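Local coordinates for glutaryl-CoA dehydrogenase (Mycobacterium smegmatis, PDB 3SF6), which is a flavoprotein of the acyl-CoA dehydrogenase family, built from four like subunits and holding dihydroflavine-adenine dinucleotide in this structure, at residues M89-Y94 against R323-G328; A119-H124 against L255-E260; D171-T176 against L239-R244; G185-V190 against A226-E231; E199-F204 against T249-P254. All coordinates share one frame; numbering follows the deposited sequence.

Interactions 1 and 2 are helix contacts that join the N-terminal and C-terminal family regions, with centres 16 Å apart; they meet directly where Lys325 NZ bridges to Glu260 OE1 at 3.0 Å. Interactions 3 and 4 lie towards two ends of strand 229-240, their centres 22 Å apart. Interaction 5 shares helix 252-286 with interaction 2 and touches interaction 3 through Phe204, whose CE2 lies 3.6 Å from Trp173 CG. Of interactions 2 to 5, interaction 4 comes nearest the bound dihydroflavine-adenine dinucleotide, with Gly185 about 8 Å away, followed by the side chains of Cys257 in interaction 2 (about 10 Å), Leu251 in interaction 5 (about 11 Å) and Leu175 in interaction 3 (about 14 Å).

Interaction 1: M89-Y94 against R323-G328; sequences MSAVAY and RQKDAG
Asp326, in the last turn of helix 298-327, reaches across to the first turn of helix 91-104. From its CB the chain sets CG opposite the carbonyl carbon (chi1 -77°), which brings the carboxylate in front of two successive amides. CG lies 3.4 Å from Ala91 N. OD1 accepts from Ala91 N at 2.8 Å through its syn lone pair, with an N-H...O angle of 165°, and also lies 3.3 Å from Ala91 CB. OD2 takes Val92 N at 3.2 Å, again on the syn side but with the donor 25° out of the carboxylate plane. The two amides of the starting helix would probably favour the charged form of the acid. Ser90, the N-cap, supplies the third acceptor: its OG receives Ala93 N at 3.0 Å. Beside this polar grip, Ala91 CB rests on Lys325 CG at 3.8 Å, and Val92 CG2 meets Arg323 NH1 at 3.5 Å. The charged ends of those two chains are committed elsewhere, Lys325 to Glu260 and Arg323 to Glu34. Helix 32-49 packs against Val92 and Ala93, while Phe263 of helix 252-286 touches Ala91 and Tyr94.

Interaction 2: A119-H124 against L255-E260; sequences AMYAIH and LRCLNE
Tyr121 is met on a face, at an edge and at its hydroxyl by three residues of 255-260. In the conformer described, one of two modelled, Glu260 CG lies over one face, 3.5 Å from the Tyr121 ring centroid and 19° off the normal, a CH-pi contact displaced towards the CE1-CZ side of the rim, where Glu260 CG to Tyr121 CE1 is 3.3 Å. The carboxylate of this conformer runs almost parallel to the ring, 9° between planes. At the ring edge, in its plane, sits Cys257 SG, 3.7 Å from Tyr121 CD2, a sulfur-aromatic contact. The same sulfur also touches Ala122 CB at 3.8 Å. The Tyr121 hydroxyl accepts from Arg256 NH2 at 2.8 Å, with a weaker bond from Arg256 NE at 3.3 Å; the guanidinium stands steeply to the ring, 77° between planes. Here helix 106-126 of the N-terminal helical domain, as in the acyl-CoA dehydrogenase family, meets helix 252-286, the first long helix of the C-terminal bundle; the axes of 119-124 and 255-260 come within 9.5 Å, closer to antiparallel than parallel. One step out, Lys325 partners the Glu260 carboxylate, and the Arg256 side chain lies against Ala125 and Phe126. Cys257 is further hemmed in by Leu118 and Phe126 of helix 106-126 and by Phe148 of strand 146-149, while Leu81 packs against Tyr121.

Interaction 3: D171-T176 against L239-R244; sequences DDWILT and LPDSAR
Leu239 forms an antiparallel hydrogen-bonded pair with Trp173: Trp173 N gives to Leu239 O at 2.7 Å, and Leu239 N returns a bond to Trp173 O at 2.8 Å. Its side chain points to the same face of the sheet as that of Trp173; the Leu239 and Leu175 side chains cross at about a right angle, Leu239 CD1 lying 3.9 Å from Leu175 CD2. At Pro240 the carbonyl oxygen receives Ala243 N at 3.0 Å, bracing a short 3-10 turn over 241-243. Asp241 is the polar hub. With CG anti to the backbone N (chi1 -176°), the acid is carried alongside the indole, where Asp241 OD1 accepts Trp173 NE1 at 2.9 Å with its anti lone pair. That donor bond is nearly straight, 169°, and OD1 lies in the indole plane. Within 239-244, Arg244 grips the same carboxylate in a two-nitrogen, side-on salt bridge: Arg244 NE reaches Asp241 OD1 at 2.8 Å on the syn side and Arg244 NH2 reaches Asp241 OD2 at 3.0 Å. OD1 thus accepts two hydrogen bonds, which probably fixes the rotation of the acid; Arg168 stands farther off in a long, weak ion pair. Arg244 CD meanwhile lies against Trp173 CZ2. Trp173 also packs edge-to-face on Phe204, linking this end of the sheet to strand 200-207. Such pairing of strands 172-183 and 229-240 belongs to the antiparallel sheet of the beta-rich middle domain in acyl-CoA dehydrogenases.

Interaction 4: G185-V190 against A226-E231; sequences GSVADV and ASVTSE
Gly185 and Ser230 approach each other closely, their CA atoms 5.1 Å apart, inside the middle beta domain of the acyl-CoA dehydrogenase fold, where the loop leaving strand 172-183 folds back over the beginning of strand 229-240. The glycine has no side chain, and its carbonyl carbon lies 3.6 Å from Ser230 OG, so the serine sits directly against the backbone of the turn. Before it, Asn184 is joined to Val228 by a backbone bond. Ser186 comes next, and both serines turn their hydroxyls opposite their carbonyl carbons (chi1 -63° for Ser186 and -55° for Ser230), placing Ser186 OG 2.7 Å from Ser230 OG in a hydrogen bond whose proton could come from either. Ser186 OG is also bonded to Thr217 OG1, making a short run of hydroxyls between loop and sheet. Ser186 CB presses on Val228 CG1 at 3.7 Å, shielding one flank of the hydroxyl pair with a methyl. Beside the serine pair, the side chains of Val187 and Val228 cross obliquely, with Val187 CG1 4.2 Å from Val228 CG2. At Ala188 the turn closes on itself through a weak bond from Ala188 N to Gly185 O, while Ala188 O is held by the hydroxyl OG1 of Thr208.

Interaction 5: E199-F204 against T249-P254; sequences EGIRGF and TSLGAP. With SO4 (sulfate ion), chain M.
Ile201 and Leu251 share a sulfate ion, probably from the crystallisation liquor, which bridges the two segments through their backbone amides. Ile201 N donates to sulfate O3 at 2.8 Å and Leu251 N to sulfate O4 at 2.9 Å, with N-H...O angles of 164° and 170°. Gly200, which has no side chain, lets the ion settle close, its CA 3.3 Å from sulfate O3. Beside the ion the Ile201 side chain packs on 249-254, Ile201 CG1 approaching Leu251 CD1 at 4.2 Å. A water provides the second bridge, giving its protons to Ile201 O and to Ser250 O, each at 2.9 Å. Ile201 O also takes a bond from Arg202 NH1 at 3.1 Å, the donor standing well above the carbonyl plane, so this oxygen has two donors. Arg202 starts off pointing away from 249-254, but bends at chi2 (-66°) and curls back; the Thr249 side chain then lies over one face of the guanidinium. Weak bonds to Glu199 O help to hold this curled shape. Ser250 OG caps the following turn by accepting Gly252 N at 3.1 Å. Here strand 200-207, outermost in its sheet within this chain, meets the start of helix 252-286, the entry to the C-terminal helical bundle, at the protein surface. Two amide N-H groups converge near a helix start, a setting whose partial positive charge would probably favour an anion.

Interaction 1: M89-Y94 against R323-G328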
# COMPACT_ATOMS: atom_id res chain seq x y z
N MET A 89 -15.70 17.64 -31.25
CA MET A 89 -14.37 17.97 -30.78
C MET A 89 -13.46 16.72 -30.73
O MET A 89 -13.91 15.58 -30.83
CB MET A 89 -14.38 18.71 -29.45
CG MET A 89 -14.75 17.92 -28.28
SD MET A 89 -14.85 18.87 -26.70
CE MET A 89 -16.11 20.08 -26.92
N SER A 90 -12.17 16.95 -30.58
CA SER A 90 -11.22 15.82 -30.50
C SER A 90 -11.37 15.05 -29.23
O SER A 90 -11.99 15.53 -28.28
CB SER A 90 -9.79 16.32 -30.60
OG SER A 90 -9.40 17.04 -29.41
N ALA A 91 -10.77 13.84 -29.20
CA ALA A 91 -10.78 13.02 -28.00
C ALA A 91 -10.09 13.75 -26.86
O ALA A 91 -10.59 13.74 -25.74
CB ALA A 91 -10.07 11.68 -28.26
N VAL A 92 -8.95 14.37 -27.14
CA VAL A 92 -8.25 15.12 -26.08
C VAL A 92 -9.11 16.28 -25.55
O VAL A 92 -9.20 16.49 -24.33
CB VAL A 92 -6.86 15.56 -26.55
CG1 VAL A 92 -6.20 16.54 -25.52
CG2 VAL A 92 -5.94 14.30 -26.74
N ALA A 93 -9.72 17.05 -26.45
CA ALA A 93 -10.55 18.20 -25.98
C ALA A 93 -11.76 17.71 -25.16
O ALA A 93 -12.11 18.29 -24.10
CB ALA A 93 -11.01 19.05 -27.16
N TYR A 94 -12.39 16.64 -25.62
CA TYR A 94 -13.48 16.02 -24.89
C TYR A 94 -13.05 15.56 -23.52
O TYR A 94 -13.71 15.79 -22.53
CB TYR A 94 -14.02 14.82 -25.70
CG TYR A 94 -14.99 13.93 -24.94
CD1 TYR A 94 -16.17 14.43 -24.45
CD2 TYR A 94 -14.69 12.60 -24.67
CE1 TYR A 94 -17.06 13.60 -23.72
CE2 TYR A 94 -15.58 11.76 -23.97
CZ TYR A 94 -16.74 12.28 -23.49
OH TYR A 94 -17.64 11.47 -22.81
N ARG A 323 -4.40 11.05 -27.18
CA ARG A 323 -3.63 11.22 -28.43
C ARG A 323 -3.74 9.95 -29.29
O ARG A 323 -3.86 10.06 -30.50
CB ARG A 323 -2.18 11.58 -28.15
CG ARG A 323 -2.03 12.94 -27.40
CD ARG A 323 -1.87 14.07 -28.33
NE ARG A 323 -1.75 15.36 -27.61
CZ ARG A 323 -2.62 16.37 -27.66
NH1 ARG A 323 -3.69 16.33 -28.42
NH2 ARG A 323 -2.39 17.47 -26.94
N GLN A 324 -3.71 8.77 -28.67
CA GLN A 324 -3.86 7.53 -29.42
C GLN A 324 -5.25 7.45 -30.06
O GLN A 324 -5.39 7.04 -31.22
CB GLN A 324 -3.63 6.30 -28.52
CG GLN A 324 -2.18 6.07 -28.08
CD GLN A 324 -2.04 4.87 -27.13
OE1 GLN A 324 -2.78 4.71 -26.14
NE2 GLN A 324 -1.08 4.02 -27.43
N LYS A 325 -6.26 7.83 -29.29
CA LYS A 325 -7.64 7.78 -29.76
C LYS A 325 -7.84 8.67 -30.99
O LYS A 325 -8.50 8.26 -31.95
CB LYS A 325 -8.61 8.13 -28.63
CG LYS A 325 -10.12 7.90 -28.90
CD LYS A 325 -10.94 7.96 -27.61
CE LYS A 325 -12.48 8.04 -27.86
NZ LYS A 325 -12.99 6.82 -28.36
N ASP A 326 -7.25 9.88 -30.97
CA ASP A 326 -7.36 10.79 -32.11
C ASP A 326 -6.61 10.26 -33.32
O ASP A 326 -7.01 10.50 -34.46
CB ASP A 326 -6.88 12.20 -31.71
CG ASP A 326 -7.93 12.95 -30.88
OD1 ASP A 326 -9.14 12.84 -31.21
OD2 ASP A 326 -7.50 13.66 -29.95
N ALA A 327 -5.55 9.51 -33.06
CA ALA A 327 -4.74 8.90 -34.13
C ALA A 327 -5.34 7.60 -34.66
O ALA A 327 -4.93 7.12 -35.75
CB ALA A 327 -3.31 8.68 -33.64
N GLY A 328 -6.35 7.07 -33.97
CA GLY A 328 -7.12 5.86 -34.38
C GLY A 328 -6.52 4.58 -33.85
O GLY A 328 -6.81 3.47 -34.35

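Interaction 2: A119-H124 against L255-E260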
# COMPACT_ATOMS: atom_id res chain seq x y z
N ALA A 119 -26.04 7.00 -24.54
CA ALA A 119 -27.34 7.03 -25.25
C ALA A 119 -27.23 7.60 -26.66
O ALA A 119 -27.53 6.90 -27.65
CB ALA A 119 -28.42 7.76 -24.43
N MET A 120 -26.68 8.82 -26.80
CA MET A 120 -26.49 9.36 -28.16
C MET A 120 -25.53 8.51 -29.01
O MET A 120 -25.78 8.24 -30.20
CB MET A 120 -26.02 10.82 -28.11
CG MET A 120 -27.08 11.79 -27.65
SD MET A 120 -26.40 13.46 -27.31
CE MET A 120 -26.27 14.06 -29.00
N TYR A 121 -24.42 8.11 -28.41
CA TYR A 121 -23.44 7.29 -29.13
C TYR A 121 -24.10 6.02 -29.69
O TYR A 121 -23.85 5.65 -30.84
CB TYR A 121 -22.28 6.91 -28.23
CG TYR A 121 -21.24 6.08 -28.97
CD1 TYR A 121 -20.20 6.67 -29.68
CD2 TYR A 121 -21.30 4.71 -28.94
CE1 TYR A 121 -19.25 5.89 -30.36
CE2 TYR A 121 -20.37 3.93 -29.62
CZ TYR A 121 -19.37 4.52 -30.32
OH TYR A 121 -18.47 3.69 -30.95
N ALA A 122 -24.90 5.34 -28.87
CA ALA A 122 -25.55 4.12 -29.32
C ALA A 122 -26.39 4.37 -30.58
O ALA A 122 -26.36 3.58 -31.54
CB ALA A 122 -26.43 3.49 -28.20
N ILE A 123 -27.19 5.43 -30.54
CA ILE A 123 -28.05 5.82 -31.67
C ILE A 123 -27.18 6.22 -32.88
O ILE A 123 -27.42 5.80 -34.01
CB ILE A 123 -29.03 6.92 -31.24
CG1 ILE A 123 -30.03 6.37 -30.21
CG2 ILE A 123 -29.80 7.45 -32.46
CD1 ILE A 123 -30.89 7.48 -29.50
N HIS A 124 -26.15 7.02 -32.62
CA HIS A 124 -25.22 7.49 -33.67
C HIS A 124 -24.54 6.30 -34.36
O HIS A 124 -24.36 6.31 -35.60
CB HIS A 124 -24.21 8.44 -33.03
CG HIS A 124 -23.49 9.33 -33.99
ND1 HIS A 124 -22.47 8.86 -34.80
CD2 HIS A 124 -23.53 10.67 -34.18
CE1 HIS A 124 -21.98 9.87 -35.51
NE2 HIS A 124 -22.61 10.98 -35.16
N LEU A 255 -20.89 -2.85 -25.48
CA LEU A 255 -19.50 -2.71 -25.05
C LEU A 255 -18.76 -1.62 -25.78
O LEU A 255 -17.91 -0.95 -25.17
CB LEU A 255 -18.70 -4.04 -25.16
CG LEU A 255 -19.22 -5.19 -24.27
CD1 LEU A 255 -18.37 -6.46 -24.40
CD2 LEU A 255 -19.30 -4.77 -22.84
N ARG A 256 -19.04 -1.40 -27.06
CA ARG A 256 -18.41 -0.25 -27.75
C ARG A 256 -18.83 1.07 -27.12
O ARG A 256 -18.02 1.99 -27.01
CB ARG A 256 -18.76 -0.22 -29.24
CG ARG A 256 -17.95 -1.12 -30.17
CD ARG A 256 -18.39 -0.89 -31.68
NE ARG A 256 -18.39 0.54 -32.05
CZ ARG A 256 -18.80 1.04 -33.23
NH1 ARG A 256 -19.29 0.25 -34.18
NH2 ARG A 256 -18.75 2.36 -33.45
N CYS A 257 -20.10 1.16 -26.71
CA CYS A 257 -20.60 2.36 -26.05
C CYS A 257 -19.84 2.54 -24.73
O CYS A 257 -19.38 3.65 -24.40
CB CYS A 257 -22.09 2.26 -25.74
SG CYS A 257 -23.11 1.97 -27.22
N LEU A 258 -19.72 1.48 -23.95
CA LEU A 258 -19.00 1.58 -22.67
C LEU A 258 -17.58 2.07 -22.88
O LEU A 258 -17.08 2.85 -22.08
CB LEU A 258 -18.95 0.27 -21.92
CG LEU A 258 -20.29 -0.35 -21.54
CD1 LEU A 258 -20.15 -1.68 -20.77
CD2 LEU A 258 -21.10 0.58 -20.71
N ASN A 259 -16.92 1.60 -23.92
CA ASN A 259 -15.54 2.04 -24.16
C ASN A 259 -15.46 3.51 -24.50
O ASN A 259 -14.51 4.19 -24.12
CB ASN A 259 -14.87 1.09 -25.12
CG ASN A 259 -14.47 -0.27 -24.39
OD1 ASN A 259 -13.76 -0.24 -23.37
ND2 ASN A 259 -14.90 -1.40 -24.93
N GLU A 260 -16.48 4.05 -25.14
CA GLU A 260 -16.53 5.50 -25.33
C GLU A 260 -16.70 6.25 -24.02
O GLU A 260 -15.96 7.21 -23.73
CB GLU A 260 -17.66 5.87 -26.27
CG GLU A 260 -17.48 5.33 -27.64
CD GLU A 260 -16.21 5.83 -28.31
OE1 GLU A 260 -15.96 7.05 -28.23
OE2 GLU A 260 -15.48 5.00 -28.92

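Interaction 3: D171-T176 against L239-R244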
# COMPACT_ATOMS: atom_id res chain seq x y z
N ASP A 171 -45.18 -8.28 -36.08
CA ASP A 171 -44.14 -7.37 -36.52
C ASP A 171 -43.56 -6.58 -35.35
O ASP A 171 -42.66 -5.79 -35.54
CB ASP A 171 -44.70 -6.36 -37.53
CG ASP A 171 -45.27 -7.02 -38.76
OD1 ASP A 171 -44.66 -8.03 -39.20
OD2 ASP A 171 -46.30 -6.55 -39.28
N ASP A 172 -44.13 -6.74 -34.16
CA ASP A 172 -43.70 -5.98 -33.00
C ASP A 172 -42.67 -6.78 -32.18
O ASP A 172 -42.43 -7.97 -32.40
CB ASP A 172 -44.88 -5.64 -32.07
CG ASP A 172 -45.90 -4.69 -32.70
OD1 ASP A 172 -45.53 -3.87 -33.58
OD2 ASP A 172 -47.08 -4.78 -32.27
N TRP A 173 -42.05 -6.08 -31.25
CA TRP A 173 -41.29 -6.67 -30.17
C TRP A 173 -41.98 -6.41 -28.83
O TRP A 173 -42.56 -5.35 -28.63
CB TRP A 173 -39.89 -6.05 -30.09
CG TRP A 173 -39.01 -6.32 -31.24
CD1 TRP A 173 -38.87 -5.55 -32.34
CD2 TRP A 173 -38.09 -7.43 -31.38
NE1 TRP A 173 -37.90 -6.11 -33.18
CE2 TRP A 173 -37.42 -7.25 -32.62
CE3 TRP A 173 -37.77 -8.53 -30.60
CZ2 TRP A 173 -36.46 -8.15 -33.08
CZ3 TRP A 173 -36.79 -9.40 -31.04
CH2 TRP A 173 -36.15 -9.22 -32.29
N ILE A 174 -41.86 -7.38 -27.92
CA ILE A 174 -42.31 -7.22 -26.55
C ILE A 174 -41.08 -7.30 -25.65
O ILE A 174 -40.35 -8.32 -25.66
CB ILE A 174 -43.33 -8.30 -26.14
CG1 ILE A 174 -44.47 -8.41 -27.17
CG2 ILE A 174 -43.93 -7.94 -24.78
CD1 ILE A 174 -45.33 -7.16 -27.23
N LEU A 175 -40.82 -6.24 -24.90
CA LEU A 175 -39.64 -6.18 -24.04
C LEU A 175 -40.07 -6.39 -22.60
O LEU A 175 -40.95 -5.68 -22.09
CB LEU A 175 -38.91 -4.82 -24.14
CG LEU A 175 -37.81 -4.71 -25.19
CD1 LEU A 175 -38.34 -5.02 -26.55
CD2 LEU A 175 -37.12 -3.29 -25.12
N THR A 176 -39.46 -7.35 -21.91
CA THR A 176 -39.80 -7.66 -20.53
C THR A 176 -38.55 -7.83 -19.69
O THR A 176 -37.72 -8.72 -19.94
CB THR A 176 -40.62 -8.96 -20.45
OG1 THR A 176 -41.75 -8.87 -21.35
CG2 THR A 176 -41.11 -9.20 -19.03
N LEU A 239 -43.14 -2.60 -28.83
CA LEU A 239 -42.47 -1.67 -29.74
C LEU A 239 -42.51 -2.19 -31.18
O LEU A 239 -42.45 -3.39 -31.41
CB LEU A 239 -40.98 -1.53 -29.35
CG LEU A 239 -40.72 -0.92 -27.95
CD1 LEU A 239 -39.24 -1.14 -27.51
CD2 LEU A 239 -41.13 0.55 -27.92
N PRO A 240 -42.56 -1.28 -32.16
CA PRO A 240 -42.43 -1.75 -33.55
C PRO A 240 -41.01 -2.21 -33.87
O PRO A 240 -40.08 -1.84 -33.14
CB PRO A 240 -42.79 -0.49 -34.36
CG PRO A 240 -42.22 0.61 -33.51
CD PRO A 240 -42.55 0.19 -32.07
N ASP A 241 -40.81 -2.98 -34.95
CA ASP A 241 -39.44 -3.38 -35.30
C ASP A 241 -38.56 -2.18 -35.56
O ASP A 241 -37.35 -2.29 -35.40
CB ASP A 241 -39.35 -4.35 -36.49
CG ASP A 241 -37.90 -4.82 -36.76
OD1 ASP A 241 -37.18 -5.33 -35.83
OD2 ASP A 241 -37.44 -4.62 -37.92
N SER A 242 -39.14 -1.05 -35.96
CA SER A 242 -38.37 0.14 -36.28
C SER A 242 -37.67 0.71 -35.02
O SER A 242 -36.86 1.61 -35.16
CB SER A 242 -39.23 1.21 -36.93
OG SER A 242 -40.33 1.56 -36.11
N ALA A 243 -38.05 0.23 -33.83
CA ALA A 243 -37.42 0.65 -32.55
C ALA A 243 -36.10 -0.05 -32.31
O ALA A 243 -35.29 0.39 -31.48
CB ALA A 243 -38.39 0.38 -31.33
N ARG A 244 -35.86 -1.14 -33.03
CA ARG A 244 -34.61 -1.89 -32.87
C ARG A 244 -33.47 -1.10 -33.49
O ARG A 244 -33.64 -0.51 -34.55
CB ARG A 244 -34.75 -3.28 -33.54
CG ARG A 244 -33.50 -4.14 -33.49
CD ARG A 244 -33.73 -5.50 -34.21
NE ARG A 244 -34.37 -5.36 -35.51
CZ ARG A 244 -33.74 -5.24 -36.68
NH1 ARG A 244 -32.41 -5.28 -36.75
NH2 ARG A 244 -34.44 -5.10 -37.80
O HOH W 1 -42.92 -3.61 -36.55

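Interaction 4: G185-V190 against A226-E231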
# COMPACT_ATOMS: atom_id res chain seq x y z
N GLY A 185 -32.48 7.79 -15.45
CA GLY A 185 -33.65 7.02 -15.85
C GLY A 185 -34.99 7.69 -15.61
O GLY A 185 -35.85 7.69 -16.49
N SER A 186 -35.17 8.31 -14.44
CA SER A 186 -36.45 8.92 -14.04
C SER A 186 -36.78 10.23 -14.74
O SER A 186 -37.94 10.66 -14.71
CB SER A 186 -36.48 9.18 -12.54
OG SER A 186 -36.40 7.97 -11.85
N VAL A 187 -35.77 10.85 -15.35
CA VAL A 187 -35.96 12.09 -16.08
C VAL A 187 -35.78 11.88 -17.61
O VAL A 187 -35.85 12.87 -18.36
CB VAL A 187 -35.05 13.23 -15.62
CG1 VAL A 187 -35.36 13.62 -14.13
CG2 VAL A 187 -33.59 12.90 -15.77
N ALA A 188 -35.61 10.63 -18.05
CA ALA A 188 -35.31 10.36 -19.46
C ALA A 188 -36.57 10.37 -20.30
O ALA A 188 -37.62 9.84 -19.89
CB ALA A 188 -34.62 9.00 -19.61
N ASP A 189 -36.46 10.97 -21.49
CA ASP A 189 -37.46 10.83 -22.57
C ASP A 189 -37.33 9.55 -23.41
O ASP A 189 -38.30 9.05 -24.00
CB ASP A 189 -37.33 12.05 -23.48
CG ASP A 189 -37.55 13.34 -22.73
OD1 ASP A 189 -38.73 13.62 -22.38
OD2 ASP A 189 -36.55 14.07 -22.43
N VAL A 190 -36.11 9.05 -23.49
CA VAL A 190 -35.75 7.89 -24.28
C VAL A 190 -34.75 7.03 -23.54
O VAL A 190 -33.83 7.54 -22.87
CB VAL A 190 -35.26 8.30 -25.69
CG1 VAL A 190 -33.93 9.03 -25.64
CG2 VAL A 190 -35.18 7.10 -26.62
N ALA A 226 -25.97 14.03 -6.54
CA ALA A 226 -26.37 15.05 -7.52
C ALA A 226 -26.54 14.47 -8.91
O ALA A 226 -26.16 15.06 -9.90
CB ALA A 226 -25.43 16.28 -7.51
N SER A 227 -27.15 13.29 -8.96
CA SER A 227 -27.44 12.58 -10.21
C SER A 227 -28.74 11.84 -9.95
O SER A 227 -29.06 11.55 -8.80
CB SER A 227 -26.31 11.59 -10.54
OG SER A 227 -26.51 10.90 -11.78
N VAL A 228 -29.48 11.54 -10.99
CA VAL A 228 -30.68 10.75 -10.88
C VAL A 228 -30.29 9.32 -11.22
O VAL A 228 -29.69 9.13 -12.25
CB VAL A 228 -31.71 11.23 -11.91
CG1 VAL A 228 -32.94 10.26 -12.02
CG2 VAL A 228 -32.17 12.64 -11.58
N THR A 229 -30.61 8.36 -10.36
CA THR A 229 -30.28 6.95 -10.61
C THR A 229 -31.56 6.17 -10.39
O THR A 229 -32.24 6.38 -9.37
CB THR A 229 -29.23 6.43 -9.62
OG1 THR A 229 -28.15 7.37 -9.46
CG2 THR A 229 -28.64 5.10 -10.13
N SER A 230 -31.90 5.25 -11.31
CA SER A 230 -33.24 4.68 -11.35
C SER A 230 -33.29 3.19 -11.61
O SER A 230 -32.36 2.59 -12.16
CB SER A 230 -34.04 5.35 -12.47
OG SER A 230 -34.03 6.75 -12.29
N GLU A 231 -34.41 2.60 -11.22
CA GLU A 231 -34.85 1.30 -11.69
C GLU A 231 -35.74 1.51 -12.93
O GLU A 231 -36.63 2.38 -12.89
CB GLU A 231 -35.67 0.64 -10.60
CG GLU A 231 -36.26 -0.70 -10.93
CD GLU A 231 -37.24 -1.19 -9.87
OE1 GLU A 231 -38.09 -0.42 -9.36
OE2 GLU A 231 -37.15 -2.39 -9.58

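Interaction 5: E199-F204 against T249-P254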
# COMPACT_ATOMS: atom_id res chain seq x y z
N GLU A 199 -31.80 -14.54 -31.19
CA GLU A 199 -30.65 -14.47 -32.09
C GLU A 199 -29.51 -13.62 -31.55
O GLU A 199 -28.68 -13.14 -32.33
CB GLU A 199 -31.06 -13.97 -33.48
CG GLU A 199 -32.23 -14.75 -34.12
CD GLU A 199 -31.95 -16.25 -34.32
OE1 GLU A 199 -30.83 -16.62 -34.74
OE2 GLU A 199 -32.89 -17.06 -34.07
N GLY A 200 -29.48 -13.42 -30.24
CA GLY A 200 -28.42 -12.68 -29.59
C GLY A 200 -28.87 -11.36 -28.97
O GLY A 200 -30.07 -11.04 -28.94
N ILE A 201 -27.91 -10.63 -28.43
CA ILE A 201 -28.22 -9.38 -27.74
C ILE A 201 -28.64 -8.36 -28.78
O ILE A 201 -28.04 -8.25 -29.84
CB ILE A 201 -26.98 -8.83 -26.96
CG1 ILE A 201 -26.49 -9.85 -25.92
CG2 ILE A 201 -27.27 -7.46 -26.32
CD1 ILE A 201 -27.56 -10.31 -24.91
N ARG A 202 -29.68 -7.60 -28.48
CA ARG A 202 -30.15 -6.51 -29.35
C ARG A 202 -30.39 -5.27 -28.49
O ARG A 202 -30.57 -5.37 -27.27
CB ARG A 202 -31.45 -6.90 -30.07
CG ARG A 202 -31.31 -8.06 -31.06
CD ARG A 202 -30.43 -7.70 -32.25
NE ARG A 202 -30.42 -8.77 -33.27
CZ ARG A 202 -29.56 -9.78 -33.29
NH1 ARG A 202 -28.64 -9.90 -32.36
NH2 ARG A 202 -29.62 -10.69 -34.26
N GLY A 203 -30.44 -4.10 -29.13
CA GLY A 203 -30.73 -2.82 -28.47
C GLY A 203 -31.93 -2.13 -29.10
O GLY A 203 -32.17 -2.28 -30.30
N PHE A 204 -32.69 -1.44 -28.27
CA PHE A 204 -33.93 -0.79 -28.63
C PHE A 204 -33.96 0.65 -28.15
O PHE A 204 -33.49 0.97 -27.06
CB PHE A 204 -35.13 -1.56 -28.04
CG PHE A 204 -35.21 -2.97 -28.53
CD1 PHE A 204 -34.47 -3.97 -27.92
CD2 PHE A 204 -35.98 -3.29 -29.66
CE1 PHE A 204 -34.52 -5.27 -28.41
CE2 PHE A 204 -35.99 -4.59 -30.16
CZ PHE A 204 -35.28 -5.57 -29.52
N THR A 249 -25.82 -6.05 -33.23
CA THR A 249 -26.13 -7.47 -33.46
C THR A 249 -25.44 -8.42 -32.46
O THR A 249 -25.50 -9.65 -32.60
CB THR A 249 -25.80 -7.90 -34.89
OG1 THR A 249 -24.41 -7.71 -35.13
CG2 THR A 249 -26.65 -7.11 -35.94
N SER A 250 -24.80 -7.86 -31.44
CA SER A 250 -24.13 -8.68 -30.44
C SER A 250 -23.83 -7.87 -29.20
O SER A 250 -24.04 -6.66 -29.19
CB SER A 250 -22.81 -9.23 -31.00
OG SER A 250 -21.85 -8.18 -31.10
N LEU A 251 -23.30 -8.53 -28.18
CA LEU A 251 -22.84 -7.85 -26.96
C LEU A 251 -21.78 -6.81 -27.26
O LEU A 251 -21.57 -5.84 -26.52
CB LEU A 251 -22.30 -8.89 -25.94
CG LEU A 251 -22.05 -8.36 -24.52
CD1 LEU A 251 -23.36 -7.96 -23.77
CD2 LEU A 251 -21.24 -9.42 -23.74
N GLY A 252 -21.05 -6.98 -28.36
CA GLY A 252 -20.08 -5.96 -28.71
C GLY A 252 -20.65 -4.56 -28.90
O GLY A 252 -19.94 -3.57 -28.65
N ALA A 253 -21.93 -4.43 -29.29
CA ALA A 253 -22.54 -3.09 -29.45
C ALA A 253 -22.59 -2.32 -28.13
O ALA A 253 -22.04 -1.23 -28.07
CB ALA A 253 -23.93 -3.17 -30.12
N PRO A 254 -23.20 -2.88 -27.06
CA PRO A 254 -23.16 -2.07 -25.85
C PRO A 254 -21.75 -1.86 -25.31
O PRO A 254 -21.46 -0.80 -24.73
CB PRO A 254 -24.03 -2.88 -24.85
CG PRO A 254 -24.12 -4.26 -25.44
CD PRO A 254 -24.12 -4.02 -26.92
S SO4 M . -24.22 -12.27 -28.58
O1 SO4 M . -23.63 -13.05 -29.65
O2 SO4 M . -24.68 -13.19 -27.52
O3 SO4 M . -25.36 -11.58 -29.10
O4 SO4 M . -23.13 -11.41 -28.05
O HOH W 2 -26.71 -5.72 -29.79